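Local coordinates for protein Alpha/beta fold hydrolase (Pseudomonas aeruginosa, PDB 6I8W) that is a membrane phospholipase A that degrades membrane phospholipids and acts as a bacterial virulence factor, at residues 63-68 with 87-92; 69-74 with 136-141; 158-163 with 251-256; 256-261 with 284-289. One frame throughout, in Å; residues are numbered along the deposited sequence.

Interaction 1: 63-68 with 87-92; sequences PTLLLI and ERYHVV. With CO2 (carbon dioxide), chain H.
Thr64 and His90 are paired across two parallel strands and lie side by side on one face of the sheet. Thr64 OG1 hydrogen-bonds His90 ND1 at 2.8 Å, and the hydroxyl meets the imidazole at its edge. Either atom could be the donor. Thr64 holds OG1 beside its own backbone N (chi1 -66°), while CG of His90 lies anti to the backbone N (chi1 174°); together these turn the two polar groups to each other. On the other face Leu65 packs against Tyr89. Its CD1 comes within 3.7 Å of Tyr89 CG, and CD2 sits over the face of the ring. The phenol then reaches outward, and Tyr89 OH donates to carbon dioxide O2 at 2.9 Å.

The backbones fix this register. His90 N donates to Pro63 O (2.9 Å) and Leu65 N to His90 O (2.9 Å). Further along, Val92 N bonds Leu65 O (2.8 Å) and Leu67 N bonds Val92 O (2.8 Å).

In the next shell, Glu56 OE2 is hydrogen-bonded to His90 NE2, at the far side of the ring. Phe122 of helix 112-125 covers Leu66 and Val92, and Leu304 of helix 293-308 covers Leu65 and Tyr89. Helices on both faces of neighbouring parallel strands, joined here by a beta-alpha-beta crossover, are the core of the alpha/beta hydrolase fold.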
# COMPACT_ATOMS: atom_id res chain seq x y z
N PRO A 63 0.78 -1.96 21.34
CA PRO A 63 0.38 -2.96 20.35
C PRO A 63 0.88 -2.59 18.96
O PRO A 63 0.97 -1.40 18.62
CB PRO A 63 -1.15 -2.94 20.41
CG PRO A 63 -1.47 -2.38 21.77
CD PRO A 63 -0.39 -1.38 22.04
N THR A 64 1.23 -3.60 18.18
CA THR A 64 1.75 -3.39 16.83
C THR A 64 0.63 -3.29 15.81
O THR A 64 -0.30 -4.11 15.82
CB THR A 64 2.72 -4.52 16.41
OG1 THR A 64 3.88 -4.48 17.24
CG2 THR A 64 3.15 -4.36 14.94
N LEU A 65 0.71 -2.26 14.98
CA LEU A 65 -0.11 -2.15 13.78
C LEU A 65 0.78 -2.38 12.58
O LEU A 65 1.74 -1.63 12.37
CB LEU A 65 -0.77 -0.77 13.64
CG LEU A 65 -1.50 -0.13 14.83
CD1 LEU A 65 -2.00 1.26 14.44
CD2 LEU A 65 -2.66 -1.01 15.24
N LEU A 66 0.46 -3.38 11.77
CA LEU A 66 1.25 -3.64 10.57
C LEU A 66 0.44 -3.24 9.34
O LEU A 66 -0.65 -3.77 9.09
CB LEU A 66 1.64 -5.13 10.50
CG LEU A 66 2.36 -5.59 9.23
CD1 LEU A 66 3.64 -4.79 9.02
CD2 LEU A 66 2.68 -7.08 9.33
N LEU A 67 1.00 -2.32 8.56
CA LEU A 67 0.28 -1.70 7.44
C LEU A 67 0.83 -2.20 6.12
O LEU A 67 2.04 -2.17 5.89
CB LEU A 67 0.40 -0.16 7.52
CG LEU A 67 0.13 0.50 8.88
CD1 LEU A 67 0.31 2.02 8.79
CD2 LEU A 67 -1.28 0.16 9.36
N ILE A 68 -0.06 -2.63 5.23
CA ILE A 68 0.38 -3.27 3.98
C ILE A 68 -0.19 -2.53 2.76
O ILE A 68 -1.40 -2.50 2.54
CB ILE A 68 -0.07 -4.75 3.92
CG1 ILE A 68 0.28 -5.48 5.23
CG2 ILE A 68 0.54 -5.46 2.70
CD1 ILE A 68 -0.25 -6.91 5.28
N GLU A 87 1.66 7.66 18.38
CA GLU A 87 1.62 8.07 19.79
C GLU A 87 1.20 6.91 20.68
O GLU A 87 1.71 6.75 21.78
CB GLU A 87 0.65 9.24 20.00
N ARG A 88 0.28 6.09 20.18
CA ARG A 88 -0.34 5.04 20.98
C ARG A 88 -0.00 3.62 20.51
O ARG A 88 -0.27 2.65 21.22
CB ARG A 88 -1.87 5.22 20.97
CG ARG A 88 -2.32 6.48 21.70
CD ARG A 88 -3.82 6.69 21.56
NE ARG A 88 -4.58 5.54 22.04
CZ ARG A 88 -5.88 5.36 21.81
NH1 ARG A 88 -6.57 6.26 21.12
NH2 ARG A 88 -6.50 4.29 22.28
N TYR A 89 0.58 3.51 19.32
CA TYR A 89 0.87 2.20 18.74
C TYR A 89 2.28 2.08 18.24
O TYR A 89 2.94 3.08 17.96
CB TYR A 89 -0.10 1.89 17.57
CG TYR A 89 -1.53 1.81 18.04
CD1 TYR A 89 -2.02 0.64 18.62
CD2 TYR A 89 -2.39 2.90 17.92
CE1 TYR A 89 -3.33 0.57 19.09
CE2 TYR A 89 -3.71 2.83 18.37
CZ TYR A 89 -4.17 1.66 18.95
OH TYR A 89 -5.47 1.58 19.40
N HIS A 90 2.74 0.83 18.16
CA HIS A 90 3.98 0.50 17.49
C HIS A 90 3.62 0.26 16.03
O HIS A 90 3.05 -0.76 15.69
CB HIS A 90 4.61 -0.74 18.13
CG HIS A 90 5.82 -1.25 17.41
ND1 HIS A 90 5.95 -2.57 17.04
CD2 HIS A 90 6.96 -0.64 17.02
CE1 HIS A 90 7.12 -2.75 16.45
NE2 HIS A 90 7.75 -1.59 16.43
N VAL A 91 3.93 1.23 15.17
CA VAL A 91 3.47 1.16 13.79
C VAL A 91 4.58 0.64 12.88
O VAL A 91 5.73 1.10 12.96
CB VAL A 91 2.99 2.53 13.30
CG1 VAL A 91 2.58 2.45 11.82
CG2 VAL A 91 1.84 3.07 14.20
N VAL A 92 4.24 -0.34 12.06
CA VAL A 92 5.18 -0.90 11.09
C VAL A 92 4.54 -0.90 9.70
O VAL A 92 3.40 -1.35 9.52
CB VAL A 92 5.62 -2.33 11.47
CG1 VAL A 92 6.59 -2.94 10.41
CG2 VAL A 92 6.26 -2.34 12.86
C CO2 H . -6.65 -1.45 20.81
O1 CO2 H . -7.27 -2.30 20.39
O2 CO2 H . -6.04 -0.61 21.21

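Interaction 2: 69-74 with 136-141. With MYR (myristic acid), chain C.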
# COMPACT_ATOMS: atom_id res chain seq x y z
N HIS A 69 0.70 -1.94 1.97
CA HIS A 69 0.31 -1.15 0.81
C HIS A 69 -0.25 -2.02 -0.34
O HIS A 69 -0.16 -3.25 -0.32
CB HIS A 69 1.53 -0.37 0.31
CG HIS A 69 2.60 -1.26 -0.23
ND1 HIS A 69 2.52 -1.84 -1.48
CD2 HIS A 69 3.74 -1.74 0.33
CE1 HIS A 69 3.58 -2.61 -1.68
NE2 HIS A 69 4.34 -2.56 -0.60
N GLY A 70 -0.77 -1.36 -1.37
CA GLY A 70 -1.36 -2.07 -2.49
C GLY A 70 -0.45 -2.16 -3.71
O GLY A 70 0.74 -1.88 -3.63
N PHE A 71 -1.02 -2.57 -4.83
CA PHE A 71 -0.27 -2.81 -6.05
C PHE A 71 0.42 -1.55 -6.55
O PHE A 71 -0.19 -0.49 -6.64
CB PHE A 71 -1.20 -3.35 -7.15
CG PHE A 71 -0.52 -3.49 -8.49
CD1 PHE A 71 0.28 -4.58 -8.77
CD2 PHE A 71 -0.65 -2.49 -9.45
CE1 PHE A 71 0.92 -4.71 -9.99
CE2 PHE A 71 -0.01 -2.60 -10.67
CZ PHE A 71 0.77 -3.71 -10.95
N GLY A 72 1.71 -1.65 -6.85
CA GLY A 72 2.45 -0.54 -7.41
C GLY A 72 2.80 0.53 -6.40
O GLY A 72 3.51 1.48 -6.74
N ALA A 73 2.31 0.38 -5.17
CA ALA A 73 2.55 1.37 -4.11
C ALA A 73 3.74 0.97 -3.23
O ALA A 73 4.52 0.08 -3.58
CB ALA A 73 1.26 1.54 -3.23
N ASP A 74 3.89 1.62 -2.08
CA ASP A 74 4.96 1.29 -1.15
C ASP A 74 4.61 1.80 0.25
O ASP A 74 3.52 2.35 0.47
CB ASP A 74 6.32 1.86 -1.61
CG ASP A 74 6.31 3.39 -1.78
OD1 ASP A 74 5.73 4.11 -0.95
OD2 ASP A 74 6.92 3.88 -2.74
N ASN A 136 -4.37 -2.07 2.23
CA ASN A 136 -5.10 -1.40 1.16
C ASN A 136 -5.01 -2.17 -0.16
O ASN A 136 -3.91 -2.54 -0.60
CB ASN A 136 -4.58 0.02 0.99
CG ASN A 136 -5.11 0.71 -0.27
OD1 ASN A 136 -4.35 1.02 -1.18
ND2 ASN A 136 -6.42 0.96 -0.31
N SER A 137 -6.16 -2.39 -0.79
CA SER A 137 -6.21 -3.00 -2.12
C SER A 137 -5.53 -4.37 -2.16
O SER A 137 -5.92 -5.28 -1.44
CB SER A 137 -5.59 -2.03 -3.13
OG SER A 137 -5.97 -2.35 -4.45
N MET A 138 -4.50 -4.51 -3.00
CA MET A 138 -3.74 -5.77 -3.05
C MET A 138 -3.22 -6.16 -1.65
O MET A 138 -3.19 -7.34 -1.30
CB MET A 138 -2.56 -5.67 -4.02
CG MET A 138 -1.71 -6.95 -4.08
SD MET A 138 -0.12 -6.72 -4.90
CE MET A 138 0.74 -5.71 -3.68
N GLY A 139 -2.80 -5.17 -0.87
CA GLY A 139 -2.33 -5.40 0.49
C GLY A 139 -3.45 -5.86 1.43
O GLY A 139 -3.21 -6.59 2.39
N GLY A 140 -4.67 -5.42 1.16
CA GLY A 140 -5.82 -5.89 1.93
C GLY A 140 -6.14 -7.33 1.59
O GLY A 140 -6.52 -8.12 2.45
N HIS A 141 -5.98 -7.67 0.31
CA HIS A 141 -6.18 -9.05 -0.15
C HIS A 141 -5.22 -9.97 0.62
O HIS A 141 -5.61 -11.01 1.16
CB HIS A 141 -5.95 -9.14 -1.67
CG HIS A 141 -6.43 -10.42 -2.29
ND1 HIS A 141 -6.45 -10.63 -3.65
CD2 HIS A 141 -6.93 -11.55 -1.73
CE1 HIS A 141 -6.93 -11.83 -3.91
NE2 HIS A 141 -7.22 -12.42 -2.76
C1 MYR C . -2.85 1.63 -5.32
O1 MYR C . -2.94 1.22 -4.14
O2 MYR C . -3.28 0.96 -6.29
C2 MYR C . -2.28 3.01 -5.58
C3 MYR C . -1.84 3.65 -4.26
C4 MYR C . -1.58 5.14 -4.43
C5 MYR C . -0.36 5.42 -5.30
C6 MYR C . -0.01 6.90 -5.22
C7 MYR C . 1.37 7.13 -4.62
C8 MYR C . 1.36 8.32 -3.67
C9 MYR C . 2.63 9.17 -3.79
C10 MYR C . 3.52 9.00 -2.57
C11 MYR C . 4.62 10.06 -2.51
C12 MYR C . 5.71 9.64 -1.53
C13 MYR C . 6.37 10.85 -0.90
C14 MYR C . 6.61 10.61 0.57
O HOH W 1 -1.65 1.37 -0.92
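Gly70 O, beside Met138 of the facing helix start, is gripped twice from within its own loop. His69 ND1 donates to Gly70 O at 2.8 Å, almost exactly in the imidazole plane. Ala73 N donates to the same Gly70 O at 3.2 Å and closes a type II turn. The turn from strand 131-136 into helix 138-149 is consistent with a nucleophile elbow, with Ser137 in the strained turn (phi 57°, psi -121°). As in other alpha/beta hydrolases, the His-Gly loop beside it probably contributes to an oxyanion hole, with the amides of Phe71 and Met138 as the expected donors.

No direct hydrogen bond joins the two segments. A water bridges them instead: it accepts from Gly70 N at 2.9 Å and lies 2.7 Å from Asn136 OD1. The approach is close, with Gly70 CA 3.2 Å from Asn136 O. The Asn136 amide nitrogen binds Ile160 O and His286 O, which fixes the amide. His69 NE2 is tied to Leu96 N.

Met138 extends with CG anti to its backbone N (chi1 179°), then bends at the sulfur. Its SD lies at the edge of the Phe71 ring. The bend brings Met138 CE back under the loop, 3.7 Å from Gly70 C. Near the other side of the loop, myristic acid C3 lies 3.9 Å from Ala73 CB.

Interaction 3: 158-163 with 251-256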
# COMPACT_ATOMS: atom_id res chain seq x y z
N ALA A 158 -8.08 -4.67 9.26
CA ALA A 158 -8.73 -3.57 8.58
C ALA A 158 -8.48 -3.73 7.09
O ALA A 158 -7.33 -3.76 6.63
CB ALA A 158 -8.21 -2.20 9.09
N LEU A 159 -9.57 -3.85 6.35
CA LEU A 159 -9.51 -4.02 4.91
C LEU A 159 -9.92 -2.70 4.32
O LEU A 159 -11.07 -2.31 4.39
CB LEU A 159 -10.42 -5.17 4.46
CG LEU A 159 -10.03 -6.53 5.02
CD1 LEU A 159 -11.04 -7.63 4.61
CD2 LEU A 159 -8.62 -6.89 4.54
N ILE A 160 -8.95 -1.99 3.76
CA ILE A 160 -9.21 -0.67 3.23
C ILE A 160 -9.27 -0.76 1.71
O ILE A 160 -8.23 -0.80 1.05
CB ILE A 160 -8.11 0.33 3.70
CG1 ILE A 160 -8.09 0.37 5.24
CG2 ILE A 160 -8.34 1.73 3.10
CD1 ILE A 160 -6.96 1.19 5.84
N ASP A 161 -10.49 -0.81 1.17
CA ASP A 161 -10.66 -0.98 -0.28
C ASP A 161 -9.83 -2.17 -0.77
O ASP A 161 -9.04 -2.03 -1.70
CB ASP A 161 -10.25 0.30 -1.03
CG ASP A 161 -11.02 1.53 -0.54
OD1 ASP A 161 -10.80 1.93 0.63
OD2 ASP A 161 -11.82 2.10 -1.32
N ASN A 162 -10.02 -3.33 -0.15
CA ASN A 162 -9.22 -4.51 -0.48
C ASN A 162 -9.65 -5.18 -1.78
O ASN A 162 -10.82 -5.14 -2.13
CB ASN A 162 -9.32 -5.54 0.64
CG ASN A 162 -10.74 -6.04 0.84
OD1 ASN A 162 -11.60 -5.31 1.33
ND2 ASN A 162 -10.98 -7.29 0.47
N ALA A 163 -8.70 -5.82 -2.46
CA ALA A 163 -9.02 -6.72 -3.56
C ALA A 163 -9.41 -8.08 -2.99
O ALA A 163 -9.23 -8.33 -1.80
CB ALA A 163 -7.82 -6.86 -4.52
N LEU A 251 -12.54 -4.65 10.12
CA LEU A 251 -13.07 -3.39 9.64
C LEU A 251 -13.07 -3.40 8.11
O LEU A 251 -12.05 -3.68 7.49
CB LEU A 251 -12.23 -2.22 10.15
CG LEU A 251 -12.60 -0.84 9.58
CD1 LEU A 251 -14.04 -0.46 9.94
CD2 LEU A 251 -11.60 0.24 10.10
N LEU A 252 -14.23 -3.11 7.53
CA LEU A 252 -14.36 -2.91 6.09
C LEU A 252 -14.48 -1.42 5.86
O LEU A 252 -15.49 -0.82 6.24
CB LEU A 252 -15.60 -3.64 5.54
CG LEU A 252 -15.69 -5.12 5.92
CD1 LEU A 252 -16.97 -5.77 5.36
CD2 LEU A 252 -14.43 -5.85 5.42
N LEU A 253 -13.47 -0.80 5.26
CA LEU A 253 -13.52 0.65 5.04
C LEU A 253 -13.33 0.96 3.56
O LEU A 253 -12.39 0.46 2.93
CB LEU A 253 -12.45 1.36 5.89
CG LEU A 253 -12.45 2.90 5.88
CD1 LEU A 253 -11.96 3.50 7.21
CD2 LEU A 253 -11.59 3.45 4.71
N TRP A 254 -14.21 1.81 3.01
CA TRP A 254 -14.21 2.11 1.58
C TRP A 254 -14.33 3.60 1.32
O TRP A 254 -14.94 4.32 2.11
CB TRP A 254 -15.36 1.40 0.87
CG TRP A 254 -14.91 0.56 -0.31
CD1 TRP A 254 -14.91 0.92 -1.63
CD2 TRP A 254 -14.40 -0.78 -0.26
NE1 TRP A 254 -14.43 -0.12 -2.41
CE2 TRP A 254 -14.10 -1.17 -1.59
CE3 TRP A 254 -14.16 -1.69 0.78
CZ2 TRP A 254 -13.58 -2.42 -1.90
CZ3 TRP A 254 -13.63 -2.93 0.46
CH2 TRP A 254 -13.35 -3.29 -0.86
N GLY A 255 -13.73 4.06 0.22
CA GLY A 255 -14.11 5.34 -0.37
C GLY A 255 -15.29 5.06 -1.28
O GLY A 255 -15.21 4.18 -2.12
N ASP A 256 -16.39 5.80 -1.12
CA ASP A 256 -17.61 5.47 -1.85
C ASP A 256 -17.41 5.54 -3.37
O ASP A 256 -18.03 4.78 -4.11
CB ASP A 256 -18.78 6.38 -1.43
CG ASP A 256 -18.52 7.87 -1.72
OD1 ASP A 256 -17.36 8.25 -1.97
OD2 ASP A 256 -19.49 8.67 -1.67
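Asp161 leaves the end of its strand and lies over the indole of Trp254. Its CA sits above the six-membered ring, 3.4 Å from the centroid and only 3° off the normal, a CH-pi contact. Asp161 CB comes next, 4.2 Å from Trp254 CE2. CG lies beside the backbone N of Asp161 (chi1 -56°), and this carries the carboxylate along the ring toward Gly255. The carboxylate is tilted 30° from the indole plane. OD1 approaches the Trp254 CA. OD2 lies above the five-membered part of the indole, 3.3 Å from Trp254 CD1, and accepts from Gly255 N at 3.1 Å on its syn lone pair. Asp161 OD2 also lies close to Asp258 OD2.

Asn162 approaches the same indole differently. Its amide stands nearly upright to the ring, and Asn162 OD1 meets the edge at Trp254 CZ3, 3.2 Å away. This oxygen is buried without a polar partner.

Before Asp161 the two strands run parallel. Leu159 N bonds Leu251 O at 2.7 Å, Leu253 N bonds Leu159 O at 3.0 Å, and Asp161 N bonds Leu253 O. Leu159 and Leu252 lie side by side on one face.

Strand 154-160 is flanked by 131-136 and 250-255 in the central sheet. Helix 293-308 packs on Ala158, Leu251 and Leu253. On the face of Leu252, Met269 of helix 265-269 touches Leu252, Asn162 and Trp254, and Trp254 NE1 bonds Leu261 O.

Interaction 4: 256-261 with 284-289. With MYR (myristic acid), chain C.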
# COMPACT_ATOMS: atom_id res chain seq x y z
N ASP A 256 -16.39 5.80 -1.12
CA ASP A 256 -17.61 5.47 -1.85
C ASP A 256 -17.41 5.54 -3.37
O ASP A 256 -18.03 4.78 -4.11
CB ASP A 256 -18.78 6.38 -1.43
CG ASP A 256 -18.52 7.87 -1.72
OD1 ASP A 256 -17.36 8.25 -1.97
OD2 ASP A 256 -19.49 8.67 -1.67
N ARG A 257 -16.51 6.41 -3.84
CA ARG A 257 -16.34 6.60 -5.28
C ARG A 257 -15.09 5.91 -5.83
O ARG A 257 -14.56 6.30 -6.88
CB ARG A 257 -16.30 8.10 -5.60
CG ARG A 257 -17.60 8.83 -5.20
CD ARG A 257 -17.58 10.29 -5.61
NE ARG A 257 -17.57 10.45 -7.07
CZ ARG A 257 -17.44 11.62 -7.68
NH1 ARG A 257 -17.30 12.73 -6.97
NH2 ARG A 257 -17.45 11.69 -9.01
N ASP A 258 -14.62 4.89 -5.11
CA ASP A 258 -13.51 4.03 -5.54
C ASP A 258 -13.79 3.51 -6.95
O ASP A 258 -14.79 2.83 -7.17
CB ASP A 258 -13.34 2.87 -4.55
CG ASP A 258 -12.08 2.04 -4.80
OD1 ASP A 258 -11.56 2.03 -5.94
OD2 ASP A 258 -11.62 1.38 -3.85
N ARG A 259 -12.93 3.86 -7.90
CA ARG A 259 -13.12 3.42 -9.28
C ARG A 259 -12.33 2.15 -9.57
O ARG A 259 -12.58 1.47 -10.59
CB ARG A 259 -12.70 4.53 -10.25
CG ARG A 259 -13.66 5.71 -10.29
CD ARG A 259 -12.97 7.00 -10.73
NE ARG A 259 -12.45 6.96 -12.09
CZ ARG A 259 -11.88 8.00 -12.69
NH1 ARG A 259 -11.77 9.15 -12.03
NH2 ARG A 259 -11.42 7.91 -13.94
N VAL A 260 -11.40 1.82 -8.68
CA VAL A 260 -10.53 0.66 -8.87
C VAL A 260 -11.21 -0.63 -8.41
O VAL A 260 -11.21 -1.63 -9.12
CB VAL A 260 -9.21 0.85 -8.09
CG1 VAL A 260 -8.21 -0.25 -8.44
CG2 VAL A 260 -8.63 2.22 -8.39
N LEU A 261 -11.76 -0.61 -7.21
CA LEU A 261 -12.47 -1.75 -6.63
C LEU A 261 -13.79 -1.23 -6.05
O LEU A 261 -13.80 -0.24 -5.31
CB LEU A 261 -11.64 -2.43 -5.55
CG LEU A 261 -10.27 -2.96 -5.99
CD1 LEU A 261 -9.50 -3.45 -4.78
CD2 LEU A 261 -10.43 -4.05 -7.02
N CYS A 284 -14.94 9.98 -1.66
CA CYS A 284 -13.57 9.56 -1.49
C CYS A 284 -13.23 8.42 -2.44
O CYS A 284 -14.11 7.65 -2.84
CB CYS A 284 -13.33 9.11 -0.04
SG CYS A 284 -11.61 8.82 0.34
N GLY A 285 -11.97 8.34 -2.83
CA GLY A 285 -11.58 7.34 -3.82
C GLY A 285 -11.00 6.08 -3.21
O GLY A 285 -11.31 5.70 -2.08
N HIS A 286 -10.13 5.44 -3.99
CA HIS A 286 -9.55 4.14 -3.69
C HIS A 286 -8.54 4.09 -2.55
O HIS A 286 -8.27 3.02 -1.99
CB HIS A 286 -8.87 3.63 -4.98
CG HIS A 286 -8.26 2.27 -4.86
ND1 HIS A 286 -8.97 1.17 -4.44
CD2 HIS A 286 -7.02 1.83 -5.18
CE1 HIS A 286 -8.18 0.11 -4.45
NE2 HIS A 286 -6.99 0.48 -4.90
N VAL A 287 -7.95 5.23 -2.20
CA VAL A 287 -6.93 5.21 -1.15
C VAL A 287 -7.24 6.25 -0.06
O VAL A 287 -6.55 7.25 0.09
CB VAL A 287 -5.50 5.43 -1.75
CG1 VAL A 287 -5.04 4.17 -2.55
CG2 VAL A 287 -5.46 6.65 -2.66
N PRO A 288 -8.31 5.99 0.73
CA PRO A 288 -8.75 6.93 1.77
C PRO A 288 -7.62 7.34 2.72
O PRO A 288 -7.55 8.51 3.13
CB PRO A 288 -9.85 6.15 2.53
CG PRO A 288 -10.23 5.02 1.68
CD PRO A 288 -9.10 4.74 0.71
N MET A 289 -6.74 6.39 3.05
CA MET A 289 -5.65 6.68 3.99
C MET A 289 -4.64 7.66 3.41
O MET A 289 -3.86 8.25 4.15
CB MET A 289 -4.94 5.39 4.42
CG MET A 289 -3.94 4.87 3.41
SD MET A 289 -4.77 4.01 2.02
CE MET A 289 -3.33 3.38 1.16
C1 MYR C . -2.85 1.63 -5.32
O1 MYR C . -2.94 1.22 -4.14
O2 MYR C . -3.28 0.96 -6.29
C2 MYR C . -2.28 3.01 -5.58
C3 MYR C . -1.84 3.65 -4.26
C4 MYR C . -1.58 5.14 -4.43
C5 MYR C . -0.36 5.42 -5.30
C6 MYR C . -0.01 6.90 -5.22
C7 MYR C . 1.37 7.13 -4.62
C8 MYR C . 1.36 8.32 -3.67
C9 MYR C . 2.63 9.17 -3.79
C10 MYR C . 3.52 9.00 -2.57
C11 MYR C . 4.62 10.06 -2.51
C12 MYR C . 5.71 9.64 -1.53
C13 MYR C . 6.37 10.85 -0.90
C14 MYR C . 6.61 10.61 0.57
O HOH W 2 -10.71 5.72 -7.33
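Two loops run past each other without forming a strand pair, with Asp258 CA and Gly285 CA 4.2 Å apart, and Arg257 N bonds Cys284 O at 2.9 Å. A second bond binds the same end: Cys284 N donates to Asp256 OD1 at 3.0 Å. The other carboxylate oxygen of Asp256 is taken by Asn283 N.

The centre of the contact is Asp258 with His286. His286 ND1 donates to Asp258 OD2 at 2.7 Å, nearly straight at 171°. The carboxylate oxygen lies in the ring plane and is met on its syn side, somewhat out of the carboxylate plane; the two flat groups are turned 56° against each other. Asp258 extends with CG anti to its backbone N (chi1 -172°), which sends the carboxylate across to the ring. Asp258 OD1 is held by its own loop: Val260 N donates to it at 2.8 Å, an Asx turn, and Leu261 N at 2.9 Å, which completes an Asx motif. The carboxylate is therefore fixed on both oxygens.

Val260 meets His286 from above. Its CB stands over the centre of the imidazole, and CG2 comes within 3.5 Å of His286 CG. Leu261 CD1 touches the ring at its edge, near CE1. Phe198 and Val199 of helix 191-199 back Val260.

The bond at ND1 and the valine over its face fix the rotation of the ring, while NE2 is hydrogen-bonded to Ser137 OG in one of the two deposited conformers of that serine. This charge-relay geometry is consistent with the Ser-His-Asp triad of alpha/beta hydrolases, in which aspartate orients histidine for proton transfer.

All four contacts lie in one alpha/beta hydrolase domain. Interactions 1 and 3 pair strands of the same sheet, and their centres are about 18 Å apart. Along the chain, interactions 1 and 2 interleave, because strand 64-68 runs directly into loop 69-74. Interaction 3 then follows, and interaction 4 continues from it through the shared Asp256. Interactions 2, 3 and 4 gather where strands 131-136, 154-160 and 250-255 end, with centres about 9 to 13 Å apart. A probable hydrogen bond between Ala163 N and Ser137 O joins interactions 2 and 3. Interactions 2 and 4 both touch the myristic acid. The sheet thus brings distant loops together into what is probably the active site.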